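Local coordinates for protein luciferase-like monooxygenase (Streptomyces bottropensis, PDB 7BIP) that probably acts as a monooxygenase of the bacterial luciferase-like family in the biosynthesis of the polyketide rishirilide, at residues 47-51 / 253-258; 106-110 / 126-130. All coordinates share one frame; numbering follows the deposited sequence.

Contact 1. Residues 47-51 / 253-258; sequences FHEYG and RANRAL
Tyr50 swings its ring out opposite the backbone N (chi1 -176°), which carries it alongside Leu258, and the two side chains run side by side in the same direction. Leu258 CD1 sits over one face of the phenol ring, 3.8 Å from its centroid, a CH-pi contact displaced toward the CZ rim. At the root of the ring, Tyr50 CB lies 3.9 Å from Ala257 CB. This is where a loop after strand 39-42, at the rim of the TIM barrel of the luciferase family, meets helix 240-262 near the surface. The backbones are joined through a water that accepts from Tyr50 N and donates to Ala257 O at 2.8 Å. Phe8 and His45 also meet the Tyr50 ring. With the ring gone, an alanine here would probably leave Leu258 CD1 without its aromatic face and open a gap between loop and helix. Farther out, Arg253 bends at chi2 and brings NH2 within 2.9 Å of Glu49 OE1. That salt bridge contains only a weak hydrogen bond (126° at the hydrogen), carboxylate and guanidinium planes standing 72° apart; the stronger partner of Arg253 NH2 is the carboxylate of Glu15.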
loop_
_atom_site.group_PDB
_atom_site.type_symbol
_atom_site.label_atom_id
_atom_site.label_comp_id
_atom_site.label_asym_id
_atom_site.label_seq_id
_atom_site.Cartn_x
_atom_site.Cartn_y
_atom_site.Cartn_z
ATOM N N PHE A 47 -16.302 1.553 -3.178
ATOM C CA PHE A 47 -17.650 1.697 -2.608
ATOM C C PHE A 47 -18.632 0.566 -2.894
ATOM O O PHE A 47 -19.557 0.352 -2.107
ATOM C CB PHE A 47 -18.335 2.997 -3.059
ATOM C CG PHE A 47 -17.487 4.216 -2.929
ATOM C CD1 PHE A 47 -16.706 4.433 -1.805
ATOM C CD2 PHE A 47 -17.473 5.151 -3.945
ATOM C CE1 PHE A 47 -15.921 5.556 -1.702
ATOM C CE2 PHE A 47 -16.705 6.278 -3.845
ATOM C CZ PHE A 47 -15.921 6.486 -2.721
ATOM N N HIS A 48 -18.482 -0.136 -4.011
ATOM C CA HIS A 48 -19.487 -1.094 -4.444
ATOM C C HIS A 48 -18.932 -2.505 -4.344
ATOM O O HIS A 48 -17.718 -2.711 -4.353
ATOM C CB HIS A 48 -19.922 -0.813 -5.884
ATOM C CG HIS A 48 -20.572 0.523 -6.065
ATOM N ND1 HIS A 48 -21.861 0.783 -5.652
ATOM C CD2 HIS A 48 -20.110 1.674 -6.610
ATOM C CE1 HIS A 48 -22.166 2.038 -5.934
ATOM N NE2 HIS A 48 -21.122 2.600 -6.517
ATOM N N GLU A 49 -19.837 -3.484 -4.264
ATOM C CA GLU A 49 -19.394 -4.874 -4.296
ATOM C C GLU A 49 -18.572 -5.170 -5.545
ATOM O O GLU A 49 -17.671 -6.021 -5.509
ATOM C CB GLU A 49 -20.600 -5.811 -4.198
ATOM C CG GLU A 49 -21.251 -5.786 -2.830
ATOM C CD GLU A 49 -22.761 -5.905 -2.884
ATOM O OE1 GLU A 49 -23.273 -6.841 -3.539
ATOM O OE2 GLU A 49 -23.438 -5.050 -2.274
ATOM N N TYR A 50 -18.854 -4.478 -6.651
ATOM C CA TYR A 50 -18.021 -4.556 -7.846
ATOM C C TYR A 50 -16.668 -3.882 -7.620
ATOM O O TYR A 50 -16.525 -2.670 -7.815
ATOM C CB TYR A 50 -18.750 -3.920 -9.040
ATOM C CG TYR A 50 -18.026 -4.025 -10.365
ATOM C CD1 TYR A 50 -18.033 -5.207 -11.098
ATOM C CD2 TYR A 50 -17.339 -2.932 -10.886
ATOM C CE1 TYR A 50 -17.372 -5.291 -12.320
ATOM C CE2 TYR A 50 -16.678 -3.007 -12.098
ATOM C CZ TYR A 50 -16.699 -4.185 -12.811
ATOM O OH TYR A 50 -16.035 -4.249 -14.014
ATOM N N GLY A 51 -15.673 -4.656 -7.188
ATOM C CA GLY A 51 -14.313 -4.175 -7.059
ATOM C C GLY A 51 -13.970 -3.510 -5.743
ATOM O O GLY A 51 -12.781 -3.279 -5.480
ATOM N N ARG A 253 -22.928 -13.325 -11.253
ATOM C CA ARG A 253 -22.787 -12.508 -10.050
ATOM C C ARG A 253 -21.965 -11.258 -10.325
ATOM O O ARG A 253 -22.313 -10.163 -9.866
ATOM C CB ARG A 253 -22.150 -13.332 -8.931
ATOM C CG ARG A 253 -21.646 -12.509 -7.756
ATOM C CD ARG A 253 -22.800 -12.097 -6.865
ATOM N NE ARG A 253 -22.389 -11.204 -5.785
ATOM C CZ ARG A 253 -22.460 -9.878 -5.849
ATOM N NH1 ARG A 253 -22.914 -9.288 -6.949
ATOM N NH2 ARG A 253 -22.076 -9.141 -4.815
ATOM N N ALA A 254 -20.870 -11.400 -11.071
ATOM C CA ALA A 254 -20.046 -10.245 -11.402
ATOM C C ALA A 254 -20.800 -9.271 -12.299
ATOM O O ALA A 254 -20.710 -8.051 -12.115
ATOM C CB ALA A 254 -18.748 -10.704 -12.069
ATOM N N ASN A 255 -21.546 -9.797 -13.275
ATOM C CA ASN A 255 -22.346 -8.948 -14.153
ATOM C C ASN A 255 -23.374 -8.153 -13.364
ATOM O O ASN A 255 -23.603 -6.969 -13.642
ATOM C CB ASN A 255 -23.040 -9.800 -15.218
ATOM C CG ASN A 255 -22.162 -10.050 -16.424
ATOM O OD1 ASN A 255 -20.983 -9.700 -16.427
ATOM N ND2 ASN A 255 -22.733 -10.653 -17.460
ATOM N N ARG A 256 -23.995 -8.785 -12.367
ATOM C CA ARG A 256 -24.987 -8.093 -11.553
ATOM C C ARG A 256 -24.341 -6.987 -10.724
ATOM O O ARG A 256 -24.852 -5.862 -10.666
ATOM C CB ARG A 256 -25.703 -9.089 -10.648
ATOM C CG ARG A 256 -26.977 -8.547 -10.032
ATOM C CD ARG A 256 -27.531 -9.489 -8.983
ATOM N NE ARG A 256 -26.697 -9.510 -7.786
ATOM C CZ ARG A 256 -27.037 -10.105 -6.647
ATOM N NH1 ARG A 256 -28.202 -10.731 -6.544
ATOM N NH2 ARG A 256 -26.212 -10.074 -5.609
ATOM N N ALA A 257 -23.219 -7.298 -10.062
ATOM C CA ALA A 257 -22.466 -6.279 -9.333
ATOM C C ALA A 257 -22.101 -5.112 -10.240
ATOM O O ALA A 257 -22.140 -3.948 -9.817
ATOM C CB ALA A 257 -21.200 -6.896 -8.725
ATOM N N LEU A 258 -21.741 -5.407 -11.491
ATOM C CA LEU A 258 -21.388 -4.352 -12.432
ATOM C C LEU A 258 -22.604 -3.496 -12.755
ATOM O O LEU A 258 -22.543 -2.261 -12.694
ATOM C CB LEU A 258 -20.791 -4.952 -13.706
ATOM C CG LEU A 258 -20.536 -3.936 -14.822
ATOM C CD1 LEU A 258 -19.644 -2.799 -14.332
ATOM C CD2 LEU A 258 -19.943 -4.601 -16.054
HETATM O O HOH W 1 -21.684 -3.582 -7.053
#

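Contact 2. Residues 106-110 / 126-130; sequences GFGRA and SRARF
Apolar packing centres on Phe130, whose ring is approached both over a face and at its edge. Arg109 sets CD over one face, 3.9 Å from the ring centroid and 26° off the normal, in a CH-pi contact displaced toward CG. At the edge, near the ring plane, comes the backbone carbonyl carbon of Phe107, 3.6 Å from Phe130 CE1, while Phe107 CB packs against the same CE1 at 3.8 Å. The Phe107 ring itself leads away to Val134, Val137 and Trp141, farther along helix 126-142.

Of the polar atoms, the backbone carbonyl oxygen of Gly108 comes obliquely to the ring, 3.3 Å from Phe130 CE1. Bends at chi2 (-85°) and chi3 fold Arg109 over the helix, so that NH1 reaches Ser126 OG at 2.9 Å, with the serine oxygen close to the guanidinium plane. Ser126 OG in addition hydrogen-bonds Met123 O and receives a hydrogen bond from a water that also donates to Ala110 O at 2.6 Å, a bridge from the loop to the start of the helix.

Between the two arginines, the backbone N and CA of Arg127 lie over a face of the Arg109 guanidinium; Arg109 NH1 and Arg127 N, 3.5 Å apart, are both donors and do not bond to each other. The end of Arg127 leads away, leaving the like charges apart.

The first turn of helix 126-142 packs on the C-terminal end of strand 103-107 and the loop after it; with parallel strand 171-175 following, this is a beta-alpha-beta crossover of the luciferase-family TIM barrel.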
loop_
_atom_site.group_PDB
_atom_site.type_symbol
_atom_site.label_atom_id
_atom_site.label_comp_id
_atom_site.label_asym_id
_atom_site.label_seq_id
_atom_site.Cartn_x
_atom_site.Cartn_y
_atom_site.Cartn_z
ATOM N N GLY A 106 -0.166 -1.237 -14.873
ATOM C CA GLY A 106 -1.266 -0.796 -15.713
ATOM C C GLY A 106 -1.979 0.398 -15.097
ATOM O O GLY A 106 -2.250 0.428 -13.895
ATOM N N PHE A 107 -2.259 1.389 -15.945
ATOM C CA PHE A 107 -3.017 2.589 -15.605
ATOM C C PHE A 107 -4.318 2.565 -16.400
ATOM O O PHE A 107 -4.304 2.276 -17.597
ATOM C CB PHE A 107 -2.263 3.884 -15.978
ATOM C CG PHE A 107 -0.911 4.074 -15.305
ATOM C CD1 PHE A 107 -0.757 5.027 -14.293
ATOM C CD2 PHE A 107 0.212 3.385 -15.739
ATOM C CE1 PHE A 107 0.486 5.244 -13.685
ATOM C CE2 PHE A 107 1.464 3.600 -15.148
ATOM C CZ PHE A 107 1.598 4.535 -14.112
ATOM N N GLY A 108 -5.443 2.888 -15.753
ATOM C CA GLY A 108 -6.736 2.800 -16.399
ATOM C C GLY A 108 -7.586 4.041 -16.185
ATOM O O GLY A 108 -7.299 4.885 -15.338
ATOM N N ARG A 109 -8.648 4.132 -16.983
ATOM C CA ARG A 109 -9.639 5.189 -16.845
ATOM C C ARG A 109 -10.737 4.743 -15.892
ATOM O O ARG A 109 -11.115 3.568 -15.857
ATOM C CB ARG A 109 -10.254 5.552 -18.200
ATOM C CG ARG A 109 -9.254 5.889 -19.288
ATOM C CD ARG A 109 -8.834 7.346 -19.246
ATOM N NE ARG A 109 -9.952 8.275 -19.096
ATOM C CZ ARG A 109 -10.661 8.770 -20.105
ATOM N NH1 ARG A 109 -11.659 9.611 -19.864
ATOM N NH2 ARG A 109 -10.378 8.424 -21.354
ATOM N N ALA A 110 -11.246 5.686 -15.113
ATOM C CA ALA A 110 -12.381 5.359 -14.271
ATOM C C ALA A 110 -13.671 5.467 -15.079
ATOM O O ALA A 110 -13.750 6.176 -16.085
ATOM C CB ALA A 110 -12.434 6.288 -13.059
ATOM N N SER A 126 -11.484 14.107 -17.379
ATOM C CA SER A 126 -10.817 12.914 -16.865
ATOM C C SER A 126 -9.761 12.395 -17.838
ATOM O O SER A 126 -8.739 11.856 -17.405
ATOM C CB SER A 126 -11.840 11.822 -16.543
ATOM O OG SER A 126 -12.520 11.432 -17.719
ATOM N N ARG A 127 -9.963 12.575 -19.149
ATOM C CA ARG A 127 -8.950 12.126 -20.105
ATOM C C ARG A 127 -7.647 12.901 -19.937
ATOM O O ARG A 127 -6.556 12.320 -19.973
ATOM C CB ARG A 127 -9.443 12.265 -21.543
ATOM C CG ARG A 127 -8.531 11.538 -22.531
ATOM C CD ARG A 127 -7.686 12.515 -23.341
ATOM N NE ARG A 127 -8.454 13.690 -23.762
ATOM C CZ ARG A 127 -7.989 14.939 -23.770
ATOM N NH1 ARG A 127 -8.770 15.929 -24.170
ATOM N NH2 ARG A 127 -6.747 15.202 -23.379
ATOM N N ALA A 128 -7.738 14.223 -19.768
ATOM C CA ALA A 128 -6.527 15.000 -19.521
ATOM C C ALA A 128 -5.902 14.633 -18.181
ATOM O O ALA A 128 -4.676 14.538 -18.071
ATOM C CB ALA A 128 -6.822 16.501 -19.585
ATOM N N ARG A 129 -6.725 14.411 -17.153
ATOM C CA ARG A 129 -6.184 13.985 -15.866
ATOM C C ARG A 129 -5.448 12.656 -15.987
ATOM O O ARG A 129 -4.426 12.440 -15.323
ATOM C CB ARG A 129 -7.305 13.848 -14.838
ATOM C CG ARG A 129 -7.975 15.138 -14.478
ATOM C CD ARG A 129 -8.955 14.910 -13.325
ATOM N NE ARG A 129 -9.551 16.149 -12.843
ATOM C CZ ARG A 129 -9.094 16.861 -11.822
ATOM N NH1 ARG A 129 -8.010 16.475 -11.150
ATOM N NH2 ARG A 129 -9.731 17.972 -11.478
ATOM N N PHE A 130 -5.984 11.743 -16.797
ATOM C CA PHE A 130 -5.358 10.441 -16.976
ATOM C C PHE A 130 -4.013 10.569 -17.683
ATOM O O PHE A 130 -2.994 10.060 -17.198
ATOM C CB PHE A 130 -6.293 9.520 -17.762
ATOM C CG PHE A 130 -5.679 8.198 -18.111
ATOM C CD1 PHE A 130 -5.672 7.171 -17.190
ATOM C CD2 PHE A 130 -5.087 7.990 -19.350
ATOM C CE1 PHE A 130 -5.101 5.948 -17.498
ATOM C CE2 PHE A 130 -4.512 6.775 -19.657
ATOM C CZ PHE A 130 -4.524 5.752 -18.736
HETATM O O HOH W 2 -12.767 8.292 -17.229
#

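In the fold
Contact 2 is largely buried, tying the end of barrel strand 103-107 and the loop after it to the start of helix 126-142; contact 1 lies nearer the surface, where the loop after strand 39-42 meets helix 240-262. They share no helix or strand and do not touch: their centres are 21 Å apart and their nearest atoms about 9 Å. In each, an aliphatic carbon rests on a face of an aromatic ring, but the ring belongs to the loop in contact 1 and to the helix in contact 2. Polar chemistry follows the setting: at 47-51 / 253-258 opposite charges pair, whereas at 106-110 / 126-130 an arginine is held by a neutral serine. A water bridges the segments in both.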